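Local structure of 5'-Methylthioadenosine Nucleosidase (Arabidopsis thaliana, 2QSU) at residues I33-E38 with D88-V93; V136-R141 with G203-Y208; R174-D179 with N194-K199; A222-V227 with Q239-V244. The protein is a nucleosidase of the phosphorylase superfamily, an alpha/beta protein built round a mixed central beta-sheet and found here as a two-subunit assembly. All coordinates share one frame; numbering follows the deposited sequence. Where two conformers were deposited one is given.

How the contacts relate
From the N terminus, contact 1 closes a loop of about fifty residues, joining the starts of helices 36-46 and 92-106. Contact 2 opens later and closes a second large loop, laying helix 203-212 on strand 130-138. Contact 3 is nested inside it, pairing strand 172-177 with strand 198-200. Contact 4 follows in series and packs helix 234-259 against strand 217-226; no two loops cross. Contacts 2, 3 and 4 all reach the same sheet, and the centres of contacts 2 and 3 are about 8 Å apart. Thr92 of contact 1 meets both of these, while contact 3 touches contact 4 through Lys199 and Val227. Contacts 1 and 2 both touch the second subunit.

Contact 1. Residues I33-E38 with D88-V93; sequences IAMQAE and DSVGTV
Asp88 projects its carboxylate toward the backbone of residues 34-36, its side chain crossing those of Met35 and Gln36 at roughly right angles. The amide N of Gln36 donates to Asp88 OD1 at 3.2 Å in a nearly straight bond (163°), but it reaches the oxygen from above the carboxylate plane, 62° out of it. Two waters extend this grip: one links Asp88 OD1, 2.7 Å from it, to the carbonyl of Ala34, and the other donates to Asp88 OD2 at 2.6 Å while accepting from Ala37 N. A short acid suits this place, for both oxygens face the first, weakly bonded turn of helix 36-46, whose amide dipoles would tend to stabilise a negative charge. The Gln36 amide, its plane 70° from the carboxylate, bonds instead to Tyr65 through NE2. On the other flank Met35 folds back at its second and third torsions, which lays SD against Val90 CG1 at 3.8 Å; the flexible thioether of Met35 can settle against a methyl of the beta-branched Val90. Val90 also packs on Phe148 of the second subunit. Next comes Gly91, whose positive phi turns the chain into helix 92-106, for which it holds the N-cap position. Loops that follow the parallel strands 28-32 and 73-78 and lead into helices thus meet at the C-terminal ends of the strands, an arrangement characteristic of alpha/beta folds.

Contact 2. Residues V136-R141 with G203-Y208; sequences VVFHDR and GAAVAY
Ala207 N bonds to Gly203 O at 2.9 Å in the first turn of helix 203-212, and both residues lie against Val136. One methyl of this valine, CG2, faces Ala207 CB, while the other, CG1, presses on Ala204 CB at a tight 3.5 Å. Small residues line this side of the helix, which lets its axis come within 7.6 Å of the strand. The same Ala204 methyl rests on Val137 O, 3.4 Å from CB, and points into the face of the Phe138 ring. There it makes a CH-pi contact, CB standing 3.7 Å from the ring centroid and only 11° off the normal. With CG of Phe138 placed beside its own backbone N (chi1 -71°), the ring swings back toward the helix, and CZ comes to 3.5 Å from Ala204 O. The opposite face is covered by the guanidinium of Arg141, whose NE sits toward the rim of the ring and is bonded to Gly152 O; the ring is thus sandwiched between a methyl and a guanidinium, which limits its rotation. From the helix, Ala205 also packs on Val93 of the second subunit. Strand and helix directions cross at -109°, a helix laid across the sheet of an alpha/beta fold near its dimer interface.

Contact 3. Residues R174-D179 with N194-K199; sequences RLSTGD and NDATLK
Arg174 meets the second segment with both its backbone and its side chain. Its carbonyl O accepts two bonds in its own plane, from Thr197 N at 2.8 Å and Leu198 N at 3.1 Å, while a water joins its amide N to Asp195 O and Thr197 OG1. The side chain leaves with CG anti to the backbone N (chi1 178°) and bends at chi3, bringing NH1 to Asn194 O at 2.9 Å; NH2 forms a salt bridge with Asp135. A long, multi-donor side chain suits a carbonyl at the end of a helix, where Asp195 completes a Schellman motif. Leu175 crosses Leu198 at about a right angle, its CD1 lying 3.6 Å from Leu198 CB. Ser176 N then donates to Leu198 O at 2.8 Å, from above the carbonyl plane. On the other face small side chains fit tightly, Ser176 CB being 3.5 Å from Ala196 CB. Between the backbones, Ser176 O receives a CA-H...O contact from Lys199 CA at 3.1 Å. The two parallel strands belong to a beta-alpha-beta unit: helix 185-193 connects them and packs through Ile191 on Ser176, Ala196 and Lys199, while strand 130-138 lies along the other edge of strand 172-177.

Contact 4. Residues A222-V227 with Q239-V244; sequences AVTDLV and QNLTVV
Thr224 and Val244 meet where helix 234-259 packs on strand 217-226, a strand-helix pair of the alpha/beta fold whose chain directions run nearly antiparallel, 159° apart, with axes 8.7 Å from each other. Apolar contacts form one group. Val244 points toward the strand and reaches it chiefly through CG1, which lies anti to the backbone N and touches Ala222 CB and Thr224 CG2, each at 3.7 Å. The same CG1 also rests on the carbonyl of Val223, 3.5 Å from its O. A beta-branched valine suits the spot because its two methyls can straddle this carbonyl, CG2 lying against the same oxygen, while the small Ala222 leaves room for the helix. Farther out, the end of Leu241 bends in so that CD1 comes within 3.9 Å of Thr224 CG2, at a more exposed margin. Thr224 therefore offers the helix its methyl side. Polar contacts are fewer. Asn240, one helical turn before Val244, sends its amide ND2 to Thr224 O at 2.8 Å, bent at the hydrogen (132°) but meeting a carbonyl lone pair in plane; its short side chain just spans the distance. Strand 217-226 is itself flanked in the sheet by strands 110-119 and 130-138. On the strand, the Thr224 hydroxyl OG1 donates to the anti lone pair of Asp225 OD1 at 3.1 Å.

Contact 1. Residues I33-E38 with D88-V93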
loop_
_atom_site.group_PDB
_atom_site.type_symbol
_atom_site.label_atom_id
_atom_site.label_comp_id
_atom_site.label_asym_id
_atom_site.label_seq_id
_atom_site.Cartn_x
_atom_site.Cartn_y
_atom_site.Cartn_z
ATOM N N ILE A 33 10.433 -10.167 -1.636
ATOM C CA ILE A 33 11.610 -9.672 -0.903
ATOM C C ILE A 33 11.827 -8.194 -1.279
ATOM O O ILE A 33 12.123 -7.864 -2.445
ATOM C CB ILE A 33 12.875 -10.540 -1.198
ATOM C CG1 ILE A 33 12.596 -12.006 -0.863
ATOM C CG2 ILE A 33 14.083 -10.025 -0.396
ATOM C CD1 ILE A 33 13.723 -13.018 -1.221
ATOM N N ALA A 34 11.659 -7.315 -0.290
ATOM C CA ALA A 34 11.704 -5.851 -0.489
ATOM C C ALA A 34 13.062 -5.283 -0.880
ATOM O O ALA A 34 13.127 -4.346 -1.660
ATOM C CB ALA A 34 11.213 -5.139 0.746
ATOM N N MET A 35 14.122 -5.814 -0.293
ATOM C CA MET A 35 15.488 -5.337 -0.543
ATOM C C MET A 35 16.144 -6.265 -1.514
ATOM O O MET A 35 16.301 -7.418 -1.217
ATOM C CB MET A 35 16.329 -5.368 0.746
ATOM C CG MET A 35 15.808 -4.511 1.901
ATOM S SD MET A 35 15.954 -2.772 1.532
ATOM C CE MET A 35 17.617 -2.460 2.078
ATOM N N GLN A 36 16.573 -5.747 -2.648
ATOM C CA GLN A 36 17.190 -6.572 -3.657
ATOM C C GLN A 36 18.486 -7.269 -3.180
ATOM O O GLN A 36 18.886 -8.311 -3.720
ATOM C CB GLN A 36 17.398 -5.766 -4.929
ATOM C CG GLN A 36 17.334 -6.626 -6.182
ATOM C CD GLN A 36 17.342 -5.810 -7.462
ATOM O OE1 GLN A 36 17.146 -4.583 -7.442
ATOM N NE2 GLN A 36 17.566 -6.492 -8.597
ATOM N N ALA A 37 19.123 -6.722 -2.154
ATOM C CA ALA A 37 20.289 -7.364 -1.539
ATOM C C ALA A 37 19.912 -8.581 -0.698
ATOM O O ALA A 37 20.682 -9.529 -0.590
ATOM C CB ALA A 37 21.081 -6.354 -0.715
ATOM N N GLU A 38 18.725 -8.556 -0.089
ATOM C CA GLU A 38 18.259 -9.710 0.664
ATOM C C GLU A 38 17.856 -10.899 -0.229
ATOM O O GLU A 38 17.792 -12.030 0.248
ATOM C CB GLU A 38 17.169 -9.307 1.669
ATOM C CG GLU A 38 17.800 -8.726 2.912
ATOM C CD GLU A 38 16.884 -7.890 3.761
ATOM O OE1 GLU A 38 15.672 -8.222 3.842
ATOM O OE2 GLU A 38 17.408 -6.905 4.354
ATOM N N ASP A 88 15.881 0.932 -3.083
ATOM C CA ASP A 88 14.849 -0.111 -3.174
ATOM C C ASP A 88 13.561 0.513 -2.713
ATOM O O ASP A 88 13.555 1.281 -1.751
ATOM C CB ASP A 88 15.179 -1.318 -2.278
ATOM C CG ASP A 88 16.363 -2.117 -2.780
ATOM O OD1 ASP A 88 16.222 -2.827 -3.783
ATOM O OD2 ASP A 88 17.429 -2.044 -2.149
ATOM N N SER A 89 12.485 0.174 -3.406
ATOM C CA SER A 89 11.184 0.755 -3.170
ATOM C C SER A 89 10.491 0.082 -1.968
ATOM O O SER A 89 9.594 -0.755 -2.111
ATOM C CB SER A 89 10.344 0.684 -4.455
ATOM O OG SER A 89 11.025 1.297 -5.571
ATOM N N VAL A 90 10.945 0.450 -0.775
ATOM C CA VAL A 90 10.460 -0.151 0.471
ATOM C C VAL A 90 9.074 0.356 0.821
ATOM O O VAL A 90 8.581 1.319 0.207
ATOM C CB VAL A 90 11.470 0.079 1.673
ATOM C CG1 VAL A 90 12.772 -0.648 1.398
ATOM C CG2 VAL A 90 11.768 1.584 1.925
ATOM N N GLY A 91 8.451 -0.254 1.830
ATOM C CA GLY A 91 7.144 0.225 2.287
ATOM C C GLY A 91 6.014 -0.661 1.828
ATOM O O GLY A 91 6.191 -1.556 0.962
ATOM N N THR A 92 4.844 -0.433 2.426
ATOM C CA THR A 92 3.719 -1.323 2.280
ATOM C C THR A 92 3.169 -1.220 0.919
ATOM O O THR A 92 2.650 -2.225 0.391
ATOM C CB THR A 92 2.557 -1.001 3.274
ATOM O OG1 THR A 92 2.091 0.307 3.004
ATOM C CG2 THR A 92 3.042 -1.082 4.692
ATOM N N VAL A 93 3.254 -0.028 0.315
ATOM C CA VAL A 93 2.576 0.173 -0.958
ATOM C C VAL A 93 3.229 -0.555 -2.161
ATOM O O VAL A 93 2.526 -1.288 -2.856
ATOM C CB VAL A 93 2.206 1.662 -1.214
ATOM C CG1 VAL A 93 2.165 2.009 -2.672
ATOM C CG2 VAL A 93 0.848 1.981 -0.528
HETATM O O HOH W 1 13.875 -4.136 -4.034
HETATM O O HOH W 2 19.394 -3.700 -1.543
#

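Contact 2. Residues V136-R141 with G203-Y208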
loop_
_atom_site.group_PDB
_atom_site.type_symbol
_atom_site.label_atom_id
_atom_site.label_comp_id
_atom_site.label_asym_id
_atom_site.label_seq_id
_atom_site.Cartn_x
_atom_site.Cartn_y
_atom_site.Cartn_z
ATOM N N VAL A 136 0.161 -11.180 11.884
ATOM C CA VAL A 136 0.652 -9.831 11.594
ATOM C C VAL A 136 -0.402 -8.771 11.811
ATOM O O VAL A 136 -1.561 -8.987 11.460
ATOM C CB VAL A 136 1.077 -9.603 10.143
ATOM C CG1 VAL A 136 2.055 -8.455 10.120
ATOM C CG2 VAL A 136 1.723 -10.801 9.544
ATOM N N VAL A 137 0.058 -7.599 12.249
ATOM C CA VAL A 137 -0.753 -6.393 12.407
ATOM C C VAL A 137 -0.065 -5.175 11.777
ATOM O O VAL A 137 1.086 -5.271 11.306
ATOM C CB VAL A 137 -1.081 -6.132 13.911
ATOM C CG1 VAL A 137 -2.040 -7.182 14.412
ATOM C CG2 VAL A 137 0.178 -6.145 14.744
ATOM N N PHE A 138 -0.810 -4.079 11.646
ATOM C CA PHE A 138 -0.238 -2.758 11.350
ATOM C C PHE A 138 -0.169 -1.969 12.645
ATOM O O PHE A 138 -1.124 -2.076 13.457
ATOM C CB PHE A 138 -1.161 -1.951 10.407
ATOM C CG PHE A 138 -1.204 -2.454 9.010
ATOM C CD1 PHE A 138 -0.268 -2.020 8.086
ATOM C CD2 PHE A 138 -2.179 -3.337 8.608
ATOM C CE1 PHE A 138 -0.305 -2.484 6.732
ATOM C CE2 PHE A 138 -2.236 -3.802 7.262
ATOM C CZ PHE A 138 -1.279 -3.347 6.326
ATOM N N HIS A 139 0.861 -1.122 12.810
ATOM C CA HIS A 139 0.887 -0.161 13.952
ATOM C C HIS A 139 0.610 1.308 13.580
ATOM O O HIS A 139 0.599 2.163 14.466
ATOM C CB HIS A 139 2.165 -0.268 14.827
ATOM C CG HIS A 139 3.453 -0.259 14.043
ATOM N ND1 HIS A 139 4.118 0.902 13.696
ATOM C CD2 HIS A 139 4.218 -1.275 13.575
ATOM C CE1 HIS A 139 5.209 0.601 13.004
ATOM N NE2 HIS A 139 5.299 -0.713 12.928
ATOM N N ASP A 140 0.410 1.597 12.287
ATOM C CA ASP A 140 0.328 2.980 11.813
ATOM C C ASP A 140 -0.885 3.216 10.953
ATOM O O ASP A 140 -0.936 4.179 10.196
ATOM C CB ASP A 140 1.607 3.418 11.065
ATOM C CG ASP A 140 1.762 2.741 9.731
ATOM O OD1 ASP A 140 1.015 1.768 9.460
ATOM O OD2 ASP A 140 2.651 3.167 8.957
ATOM N N ARG A 141 -1.867 2.341 11.033
ATOM C CA ARG A 141 -3.142 2.685 10.461
ATOM C C ARG A 141 -4.136 2.891 11.619
ATOM O O ARG A 141 -4.955 2.021 11.939
ATOM C CB ARG A 141 -3.623 1.628 9.484
ATOM C CG ARG A 141 -2.520 1.157 8.495
ATOM C CD ARG A 141 -3.107 0.459 7.319
ATOM N NE ARG A 141 -4.006 -0.634 7.667
ATOM C CZ ARG A 141 -4.655 -1.356 6.756
ATOM N NH1 ARG A 141 -4.471 -1.108 5.457
ATOM N NH2 ARG A 141 -5.444 -2.352 7.125
ATOM N N GLY A 203 5.250 -6.663 5.706
ATOM C CA GLY A 203 4.570 -7.920 5.950
ATOM C C GLY A 203 3.056 -7.899 5.977
ATOM O O GLY A 203 2.436 -8.677 5.300
ATOM N N ALA A 204 2.457 -7.053 6.822
ATOM C CA ALA A 204 0.980 -7.008 6.948
ATOM C C ALA A 204 0.280 -6.554 5.661
ATOM O O ALA A 204 -0.939 -6.770 5.497
ATOM C CB ALA A 204 0.582 -6.082 8.084
ATOM N N ALA A 205 1.012 -5.883 4.763
ATOM C CA ALA A 205 0.434 -5.488 3.480
ATOM C C ALA A 205 0.449 -6.647 2.492
ATOM O O ALA A 205 -0.511 -6.857 1.772
ATOM C CB ALA A 205 1.137 -4.232 2.902
ATOM N N VAL A 206 1.556 -7.386 2.444
ATOM C CA VAL A 206 1.605 -8.709 1.829
ATOM C C VAL A 206 0.488 -9.621 2.372
ATOM O O VAL A 206 -0.148 -10.322 1.621
ATOM C CB VAL A 206 3.031 -9.342 2.049
ATOM C CG1 VAL A 206 3.175 -10.701 1.333
ATOM C CG2 VAL A 206 4.117 -8.372 1.532
ATOM N N ALA A 207 0.263 -9.616 3.686
ATOM C CA ALA A 207 -0.753 -10.486 4.267
ATOM C C ALA A 207 -2.117 -10.069 3.792
ATOM O O ALA A 207 -2.941 -10.935 3.498
ATOM C CB ALA A 207 -0.698 -10.501 5.832
ATOM N N TYR A 208 -2.353 -8.759 3.679
ATOM C CA TYR A 208 -3.616 -8.222 3.108
ATOM C C TYR A 208 -3.884 -8.685 1.684
ATOM O O TYR A 208 -4.964 -9.196 1.357
ATOM C CB TYR A 208 -3.625 -6.695 3.157
ATOM C CG TYR A 208 -4.917 -6.066 2.669
ATOM C CD1 TYR A 208 -6.088 -6.079 3.462
ATOM C CD2 TYR A 208 -4.985 -5.475 1.414
ATOM C CE1 TYR A 208 -7.284 -5.538 2.972
ATOM C CE2 TYR A 208 -6.151 -4.956 0.928
ATOM C CZ TYR A 208 -7.307 -4.972 1.737
ATOM O OH TYR A 208 -8.428 -4.408 1.235
#

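Contact 3. Residues R174-D179 with N194-K199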
loop_
_atom_site.group_PDB
_atom_site.type_symbol
_atom_site.label_atom_id
_atom_site.label_comp_id
_atom_site.label_asym_id
_atom_site.label_seq_id
_atom_site.Cartn_x
_atom_site.Cartn_y
_atom_site.Cartn_z
ATOM N N ARG A 174 4.433 -12.606 16.777
ATOM C CA ARG A 174 3.661 -11.611 16.011
ATOM C C ARG A 174 4.543 -10.545 15.417
ATOM O O ARG A 174 5.471 -10.029 16.067
ATOM C CB ARG A 174 2.617 -10.902 16.882
ATOM C CG ARG A 174 1.811 -9.810 16.144
ATOM C CD ARG A 174 0.608 -9.364 17.033
ATOM N NE ARG A 174 -0.319 -10.492 17.150
ATOM C CZ ARG A 174 -1.365 -10.562 17.974
ATOM N NH1 ARG A 174 -1.635 -9.574 18.799
ATOM N NH2 ARG A 174 -2.146 -11.649 17.963
ATOM N N LEU A 175 4.215 -10.182 14.187
ATOM C CA LEU A 175 4.886 -9.125 13.459
ATOM C C LEU A 175 3.998 -7.871 13.374
ATOM O O LEU A 175 2.787 -7.964 13.176
ATOM C CB LEU A 175 5.284 -9.639 12.065
ATOM C CG LEU A 175 5.783 -8.576 11.087
ATOM C CD1 LEU A 175 7.141 -8.106 11.390
ATOM C CD2 LEU A 175 5.721 -9.144 9.733
ATOM N N SER A 176 4.599 -6.698 13.585
ATOM C CA SER A 176 3.883 -5.444 13.511
ATOM C C SER A 176 4.500 -4.529 12.456
ATOM O O SER A 176 5.716 -4.279 12.474
ATOM C CB SER A 176 3.830 -4.751 14.875
ATOM O OG SER A 176 2.910 -3.693 14.805
ATOM N N THR A 177 3.660 -4.079 11.517
ATOM C CA THR A 177 4.093 -3.358 10.312
ATOM C C THR A 177 3.676 -1.886 10.307
ATOM O O THR A 177 2.559 -1.518 10.781
ATOM C CB THR A 177 3.535 -4.067 9.035
ATOM O OG1 THR A 177 3.966 -5.432 9.046
ATOM C CG2 THR A 177 3.977 -3.378 7.742
ATOM N N GLY A 178 4.584 -1.060 9.756
ATOM C CA GLY A 178 4.370 0.368 9.507
ATOM C C GLY A 178 5.356 0.850 8.443
ATOM O O GLY A 178 6.378 0.198 8.186
ATOM N N ASP A 179 5.082 2.001 7.835
ATOM C CA ASP A 179 5.947 2.533 6.754
ATOM C C ASP A 179 7.088 3.420 7.280
ATOM O O ASP A 179 7.845 3.975 6.490
ATOM C CB ASP A 179 5.122 3.362 5.781
ATOM C CG ASP A 179 4.366 2.522 4.790
ATOM O OD1 ASP A 179 4.982 2.048 3.780
ATOM O OD2 ASP A 179 3.135 2.365 4.998
ATOM N N ASN A 194 -0.110 -4.475 21.338
ATOM C CA ASN A 194 -0.392 -5.644 20.494
ATOM C C ASN A 194 0.581 -6.868 20.596
ATOM O O ASN A 194 0.372 -7.865 19.924
ATOM C CB ASN A 194 -0.648 -5.202 19.029
ATOM C CG ASN A 194 -2.078 -4.617 18.820
ATOM O OD1 ASN A 194 -3.074 -5.341 18.906
ATOM N ND2 ASN A 194 -2.167 -3.298 18.539
ATOM N N ASP A 195 1.599 -6.785 21.465
ATOM C CA ASP A 195 2.478 -7.923 21.818
ATOM C C ASP A 195 3.399 -8.390 20.701
ATOM O O ASP A 195 3.761 -9.573 20.632
ATOM C CB ASP A 195 1.674 -9.120 22.355
ATOM C CG ASP A 195 1.101 -8.855 23.740
ATOM O OD1 ASP A 195 1.884 -8.409 24.605
ATOM O OD2 ASP A 195 -0.117 -9.067 23.963
ATOM N N ALA A 196 3.772 -7.469 19.835
ATOM C CA ALA A 196 4.555 -7.828 18.648
ATOM C C ALA A 196 5.990 -8.207 19.059
ATOM O O ALA A 196 6.574 -7.532 19.843
ATOM C CB ALA A 196 4.571 -6.667 17.689
ATOM N N THR A 197 6.567 -9.265 18.502
ATOM C CA THR A 197 7.983 -9.527 18.750
ATOM C C THR A 197 8.807 -8.835 17.673
ATOM O O THR A 197 10.003 -8.522 17.863
ATOM C CB THR A 197 8.310 -11.041 18.716
ATOM O OG1 THR A 197 7.661 -11.693 19.808
ATOM C CG2 THR A 197 9.850 -11.290 18.814
ATOM N N LEU A 198 8.174 -8.616 16.532
ATOM C CA LEU A 198 8.882 -8.107 15.350
ATOM C C LEU A 198 8.222 -6.862 14.764
ATOM O O LEU A 198 7.000 -6.638 14.955
ATOM C CB LEU A 198 9.009 -9.212 14.293
ATOM C CG LEU A 198 9.451 -10.572 14.832
ATOM C CD1 LEU A 198 8.895 -11.688 13.975
ATOM C CD2 LEU A 198 10.967 -10.657 14.947
ATOM N N LYS A 199 9.039 -6.035 14.109
ATOM C CA LYS A 199 8.611 -4.797 13.495
ATOM C C LYS A 199 9.270 -4.743 12.120
ATOM O O LYS A 199 10.483 -4.763 12.061
ATOM C CB LYS A 199 9.135 -3.623 14.333
ATOM C CG LYS A 199 8.594 -2.216 13.967
ATOM C CD LYS A 199 9.209 -1.123 14.846
ATOM C CE LYS A 199 9.247 0.246 14.177
ATOM N NZ LYS A 199 10.120 0.259 12.963
HETATM O O HOH W 3 5.015 -11.606 19.518
#

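Contact 4. Residues A222-V227 with Q239-V244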
loop_
_atom_site.group_PDB
_atom_site.type_symbol
_atom_site.label_atom_id
_atom_site.label_comp_id
_atom_site.label_asym_id
_atom_site.label_seq_id
_atom_site.Cartn_x
_atom_site.Cartn_y
_atom_site.Cartn_z
ATOM N N ALA A 222 14.205 -12.018 9.550
ATOM C CA ALA A 222 15.559 -12.050 10.109
ATOM C C ALA A 222 15.810 -10.763 10.885
ATOM O O ALA A 222 15.702 -9.666 10.321
ATOM C CB ALA A 222 16.576 -12.196 8.976
ATOM N N VAL A 223 16.176 -10.879 12.163
ATOM C CA VAL A 223 16.355 -9.716 13.032
ATOM C C VAL A 223 17.740 -9.073 12.912
ATOM O O VAL A 223 18.744 -9.693 13.266
ATOM C CB VAL A 223 16.115 -10.080 14.502
ATOM C CG1 VAL A 223 16.314 -8.864 15.381
ATOM C CG2 VAL A 223 14.719 -10.728 14.693
ATOM N N THR A 224 17.803 -7.838 12.432
ATOM C CA THR A 224 19.105 -7.138 12.222
ATOM C C THR A 224 19.406 -6.198 13.368
ATOM O O THR A 224 20.566 -5.856 13.596
ATOM C CB THR A 224 19.152 -6.282 10.953
ATOM O OG1 THR A 224 17.979 -5.466 10.889
ATOM C CG2 THR A 224 19.290 -7.149 9.673
ATOM N N ASP A 225 18.367 -5.777 14.081
ATOM C CA ASP A 225 18.552 -4.850 15.182
ATOM C C ASP A 225 17.478 -5.011 16.228
ATOM O O ASP A 225 16.400 -5.547 15.952
ATOM C CB ASP A 225 18.533 -3.406 14.682
ATOM C CG ASP A 225 17.205 -3.018 14.111
ATOM O OD1 ASP A 225 16.784 -3.652 13.096
ATOM O OD2 ASP A 225 16.590 -2.068 14.679
ATOM N N LEU A 226 17.785 -4.515 17.432
ATOM C CA LEU A 226 16.905 -4.663 18.562
ATOM C C LEU A 226 16.410 -3.282 18.856
ATOM O O LEU A 226 17.161 -2.422 19.283
ATOM C CB LEU A 226 17.617 -5.300 19.771
ATOM C CG LEU A 226 18.040 -6.776 19.645
ATOM C CD1 LEU A 226 18.760 -7.204 20.889
ATOM C CD2 LEU A 226 16.914 -7.766 19.336
ATOM N N VAL A 227 15.139 -3.073 18.541
ATOM C CA VAL A 227 14.506 -1.780 18.642
ATOM C C VAL A 227 14.746 -1.261 20.057
ATOM O O VAL A 227 15.036 -0.087 20.251
ATOM C CB VAL A 227 12.983 -1.889 18.280
ATOM C CG1 VAL A 227 12.280 -0.583 18.499
ATOM C CG2 VAL A 227 12.803 -2.327 16.838
ATOM N N GLN A 239 29.781 -6.099 10.193
ATOM C CA GLN A 239 29.468 -7.488 9.804
ATOM C C GLN A 239 27.967 -7.786 9.767
ATOM O O GLN A 239 27.529 -8.689 9.052
ATOM C CB GLN A 239 30.098 -8.496 10.795
ATOM C CG GLN A 239 31.622 -8.422 11.012
ATOM C CD GLN A 239 32.448 -8.877 9.801
ATOM O OE1 GLN A 239 31.916 -9.331 8.778
ATOM N NE2 GLN A 239 33.761 -8.751 9.924
ATOM N N ASN A 240 27.198 -7.045 10.557
ATOM C CA ASN A 240 25.834 -7.411 10.919
ATOM C C ASN A 240 24.864 -7.741 9.794
ATOM O O ASN A 240 24.120 -8.727 9.878
ATOM C CB ASN A 240 25.217 -6.308 11.761
ATOM C CG ASN A 240 24.105 -6.811 12.623
ATOM O OD1 ASN A 240 24.344 -7.458 13.657
ATOM N ND2 ASN A 240 22.871 -6.531 12.206
ATOM N N LEU A 241 24.834 -6.896 8.763
ATOM C CA LEU A 241 23.916 -7.105 7.641
ATOM C C LEU A 241 24.266 -8.378 6.864
ATOM O O LEU A 241 23.430 -9.265 6.696
ATOM C CB LEU A 241 23.878 -5.879 6.724
ATOM C CG LEU A 241 22.674 -5.746 5.796
ATOM C CD1 LEU A 241 21.376 -6.217 6.472
ATOM C CD2 LEU A 241 22.561 -4.311 5.288
ATOM N N THR A 242 25.519 -8.470 6.435
ATOM C CA THR A 242 26.036 -9.659 5.780
ATOM C C THR A 242 25.739 -10.946 6.556
ATOM O O THR A 242 25.311 -11.941 5.975
ATOM C CB THR A 242 27.573 -9.512 5.535
ATOM O OG1 THR A 242 27.788 -8.646 4.411
ATOM C CG2 THR A 242 28.227 -10.866 5.275
ATOM N N VAL A 243 25.985 -10.930 7.860
ATOM C CA VAL A 243 25.769 -12.118 8.684
ATOM C C VAL A 243 24.285 -12.438 8.850
ATOM O O VAL A 243 23.884 -13.606 8.780
ATOM C CB VAL A 243 26.444 -11.973 10.043
ATOM C CG1 VAL A 243 26.045 -13.111 10.967
ATOM C CG2 VAL A 243 27.973 -11.871 9.867
ATOM N N VAL A 244 23.455 -11.414 9.041
ATOM C CA VAL A 244 22.026 -11.675 9.239
ATOM C C VAL A 244 21.319 -12.108 7.954
ATOM O O VAL A 244 20.403 -12.912 8.003
ATOM C CB VAL A 244 21.299 -10.511 9.997
ATOM C CG1 VAL A 244 19.813 -10.772 10.093
ATOM C CG2 VAL A 244 21.902 -10.363 11.405
#